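Local structure of putative GH105 family protein (3QWT) at residues P114-T117 against L118-Y122; L131-L134 against E135-E139. The protein is of uncertain function but, as a likely member of glycoside hydrolase family 105 with an alpha/alpha toroid fold, probably hydrolyses the glycosidic bond of unsaturated uronyl oligosaccharides. One frame throughout, in Å; residues are numbered along the deposited sequence.

Interaction 1. Residues P114-T117 against L118-Y122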
# COMPACT_ATOMS: atom_id res chain seq x y z
N PRO A 114 21.83 10.77 29.13
CA PRO A 114 22.04 9.31 29.22
C PRO A 114 20.94 8.46 28.55
O PRO A 114 21.17 7.28 28.29
CB PRO A 114 22.07 9.06 30.73
CG PRO A 114 22.62 10.37 31.30
CD PRO A 114 22.01 11.44 30.43
N PHE A 115 19.78 9.02 28.26
CA PHE A 115 18.72 8.17 27.72
C PHE A 115 18.92 7.79 26.26
O PHE A 115 18.37 6.79 25.78
CB PHE A 115 17.34 8.74 28.04
CG PHE A 115 17.06 8.74 29.51
CD1 PHE A 115 16.74 7.55 30.15
CD2 PHE A 115 17.20 9.90 30.26
CE1 PHE A 115 16.51 7.54 31.51
CE2 PHE A 115 16.97 9.89 31.62
CZ PHE A 115 16.62 8.71 32.25
N LEU A 116 19.77 8.55 25.57
CA LEU A 116 20.28 8.16 24.28
C LEU A 116 20.89 6.75 24.34
O LEU A 116 20.55 5.88 23.55
CB LEU A 116 21.32 9.18 23.78
CG LEU A 116 22.06 8.82 22.49
CD1 LEU A 116 21.10 8.43 21.39
CD2 LEU A 116 22.93 10.00 22.03
N THR A 117 21.79 6.52 25.30
CA THR A 117 22.45 5.22 25.39
C THR A 117 21.50 4.13 25.88
O THR A 117 21.55 2.98 25.42
CB THR A 117 23.70 5.30 26.26
OG1 THR A 117 24.60 6.25 25.69
CG2 THR A 117 24.39 3.95 26.37
N LEU A 118 20.64 4.50 26.82
CA LEU A 118 19.65 3.56 27.32
C LEU A 118 18.75 3.09 26.18
O LEU A 118 18.37 1.91 26.11
CB LEU A 118 18.82 4.21 28.42
CG LEU A 118 17.96 3.18 29.17
CD1 LEU A 118 18.82 2.14 29.93
CD2 LEU A 118 16.97 3.88 30.09
N ALA A 119 18.42 4.03 25.29
CA ALA A 119 17.57 3.68 24.16
C ALA A 119 18.21 2.56 23.37
O ALA A 119 17.56 1.59 23.02
CB ALA A 119 17.28 4.91 23.26
N TYR A 120 19.51 2.69 23.11
CA TYR A 120 20.22 1.67 22.36
C TYR A 120 20.27 0.35 23.13
O TYR A 120 20.18 -0.72 22.56
CB TYR A 120 21.63 2.11 22.03
CG TYR A 120 21.76 2.94 20.78
CD1 TYR A 120 21.92 4.33 20.84
CD2 TYR A 120 21.71 2.33 19.52
CE1 TYR A 120 22.05 5.09 19.68
CE2 TYR A 120 21.84 3.08 18.36
CZ TYR A 120 22.00 4.46 18.45
OH TYR A 120 22.13 5.22 17.31
N ARG A 121 20.42 0.43 24.45
CA ARG A 121 20.49 -0.79 25.23
C ARG A 121 19.12 -1.47 25.26
O ARG A 121 19.03 -2.69 25.18
CB ARG A 121 21.04 -0.54 26.65
CG ARG A 121 22.54 -0.14 26.68
CD ARG A 121 23.45 -1.26 26.17
NE ARG A 121 23.44 -2.43 27.05
CZ ARG A 121 23.35 -3.69 26.63
NH1 ARG A 121 23.25 -3.96 25.34
NH2 ARG A 121 23.34 -4.70 27.51
N TYR A 122 18.06 -0.68 25.35
CA TYR A 122 16.72 -1.26 25.30
C TYR A 122 16.48 -1.91 23.95
O TYR A 122 15.88 -2.98 23.86
CB TYR A 122 15.65 -0.20 25.57
CG TYR A 122 14.25 -0.75 25.42
CD1 TYR A 122 13.76 -1.69 26.32
CD2 TYR A 122 13.43 -0.33 24.39
CE1 TYR A 122 12.50 -2.20 26.19
CE2 TYR A 122 12.16 -0.84 24.25
CZ TYR A 122 11.69 -1.77 25.16
OH TYR A 122 10.41 -2.28 25.03

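Interaction 2. Residues L131-L134 against E135-E139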
# COMPACT_ATOMS: atom_id res chain seq x y z
N LEU A 131 11.66 0.48 29.85
CA LEU A 131 10.68 1.20 29.01
C LEU A 131 10.00 2.42 29.66
O LEU A 131 9.85 3.46 29.02
CB LEU A 131 9.65 0.25 28.41
CG LEU A 131 8.58 0.90 27.52
CD1 LEU A 131 9.21 1.59 26.31
CD2 LEU A 131 7.54 -0.16 27.08
N PRO A 132 9.59 2.31 30.95
CA PRO A 132 9.02 3.49 31.62
C PRO A 132 10.03 4.63 31.76
O PRO A 132 9.61 5.78 31.70
CB PRO A 132 8.61 2.97 33.01
CG PRO A 132 8.73 1.45 32.93
CD PRO A 132 9.72 1.15 31.85
N TRP A 133 11.31 4.33 31.95
CA TRP A 133 12.32 5.38 31.94
C TRP A 133 12.26 6.17 30.65
O TRP A 133 12.13 7.40 30.66
CB TRP A 133 13.74 4.81 32.12
CG TRP A 133 13.96 4.35 33.50
CD1 TRP A 133 13.83 3.07 33.97
CD2 TRP A 133 14.29 5.16 34.63
NE1 TRP A 133 14.08 3.04 35.31
CE2 TRP A 133 14.36 4.31 35.75
CE3 TRP A 133 14.54 6.52 34.80
CZ2 TRP A 133 14.68 4.77 37.02
CZ3 TRP A 133 14.85 6.98 36.07
CH2 TRP A 133 14.92 6.11 37.16
N LEU A 134 12.34 5.45 29.53
CA LEU A 134 12.38 6.06 28.20
C LEU A 134 11.09 6.80 27.87
O LEU A 134 11.14 7.94 27.40
CB LEU A 134 12.64 4.99 27.13
CG LEU A 134 13.95 4.22 27.27
CD1 LEU A 134 13.92 3.03 26.33
CD2 LEU A 134 15.15 5.10 26.97
N GLU A 135 9.94 6.17 28.15
CA GLU A 135 8.66 6.83 27.90
C GLU A 135 8.51 8.07 28.76
O GLU A 135 8.08 9.11 28.30
CB GLU A 135 7.47 5.89 28.15
CG GLU A 135 7.40 4.72 27.21
CD GLU A 135 6.11 3.93 27.36
OE1 GLU A 135 5.55 3.91 28.49
OE2 GLU A 135 5.66 3.34 26.36
N THR A 136 8.83 7.94 30.04
CA THR A 136 8.58 9.06 30.93
C THR A 136 9.39 10.30 30.54
O THR A 136 8.83 11.40 30.44
CB THR A 136 8.82 8.69 32.36
OG1 THR A 136 8.05 7.51 32.67
CG2 THR A 136 8.39 9.84 33.26
N TRP A 137 10.68 10.10 30.26
CA TRP A 137 11.57 11.23 29.98
C TRP A 137 11.35 11.83 28.59
O TRP A 137 11.41 13.05 28.41
CB TRP A 137 13.04 10.81 30.16
CG TRP A 137 13.52 10.76 31.62
CD1 TRP A 137 13.16 9.85 32.56
CD2 TRP A 137 14.46 11.63 32.25
NE1 TRP A 137 13.83 10.09 33.74
CE2 TRP A 137 14.62 11.19 33.57
CE3 TRP A 137 15.20 12.74 31.81
CZ2 TRP A 137 15.47 11.82 34.47
CZ3 TRP A 137 16.04 13.37 32.71
CH2 TRP A 137 16.17 12.91 34.02
N ALA A 138 11.09 10.98 27.60
CA ALA A 138 10.76 11.50 26.28
C ALA A 138 9.43 12.25 26.35
O ALA A 138 9.29 13.32 25.76
CB ALA A 138 10.69 10.38 25.24
N GLU A 139 8.46 11.69 27.06
CA GLU A 139 7.18 12.37 27.22
C GLU A 139 7.37 13.73 27.88
O GLU A 139 6.70 14.70 27.53
CB GLU A 139 6.18 11.53 28.02
CG GLU A 139 5.36 10.56 27.18
CD GLU A 139 4.54 11.26 26.09
OE1 GLU A 139 3.64 12.07 26.44
OE2 GLU A 139 4.79 11.00 24.89

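Interaction 1. Residues P114-T117 against L118-Y122
A119 N and F115 O make the shortest of the four bonds that cross from 114-117 to 118-122, at 2.8 Å. R121 N reaches T117 O at 3.0 Å, and L118 N meets P114 O at 3.2 Å; the fourth, from Y120 N to L116 O, is weak. This is the i to i+4 ladder of an alpha-helix.

Packing follows the same spacing. F115 and L118, three residues apart, lie side by side, and L118 CD2 meets the ring at its edge, 3.7 Å from F115 CD1. One turn apart, L116 and Y120 run alongside each other. With L116 CG anti to the backbone N (chi1 174°), its CD1 lies 3.9 Å from Y120 CE1. R121 turns its guanidinium away, to salt bridges with D93 and E124.

Seven of the eight residues that touch here are buried, and three helices of the alpha/alpha toroid surround them. P114 and L118 pack on helix 86-102, L116 and A119 on helix 170-184, and T117 on helix 67-83, which also brings the ring of Y77 against that of Y120.

Interaction 2. Residues L131-L134 against E135-E139
L131 and E135 meet one turn apart through the aliphatic part of the glutamate: L131 CD1 lies 3.7 Å from E135 CG, while the leucine branch also approaches the carboxylate carbon. The two side chains slant across each other. The glutamate chain, extended beyond CG, lays its carboxylate against the branched end of the leucine, where OE2 also forms a salt bridge with R187.

On another side of the helix, W133 and W137 run side by side without stacking. W137 NE1 comes to the edge of the W133 indole, 3.8 Å from CE3, and its hydrogen bond goes instead to the C-terminal carboxylate of F381 of the second subunit, whose ring meets W133 edge-to-face. The i to i+4 tryptophan pair thus receives the chain end of a neighbouring molecule, as part of the subunit contact.

Backbone bonds position these groups. E135 N to L131 O is 2.8 Å, and W137 N to W133 O is 3.1 Å. P132 O is gripped twice, by T136 N at 2.8 Å and by T136 OG1 at a short 2.5 Å, which approach from opposite faces of the carbonyl plane. The hydroxyl can fold back in this way because OG1 sits beside its own backbone N (chi1 -53°), a common use of threonine within helices.

L134 and A138 pack on neighbouring helices of the same chain: L134 on L118 and Y122 of helix 114-125, and both on I181 of helix 170-184. W133 also lies on F115 and L118 and stacks on F100 of helix 86-102. Helix 131-143 thus lies between helices 86-102, 114-125 and 170-184 of its own chain and the second subunit.

Interactions 1 and 2 come in series on consecutive helices, 114-125 and 131-143, joined by a short connection, with their centres about 11 Å apart. They lie on the same side of the chain's centre, interaction 1 about 15 Å from it and interaction 2 about 22 Å. The two touch directly, the F115 ring packing against W137 with the ring planes about 35° apart. Both helices also share helix 170-184 as a neighbour. Paired helices of this kind build the alpha/alpha toroid; here no other chain of the assembly touches 114-122, whereas 131-139 also packs on a second subunit.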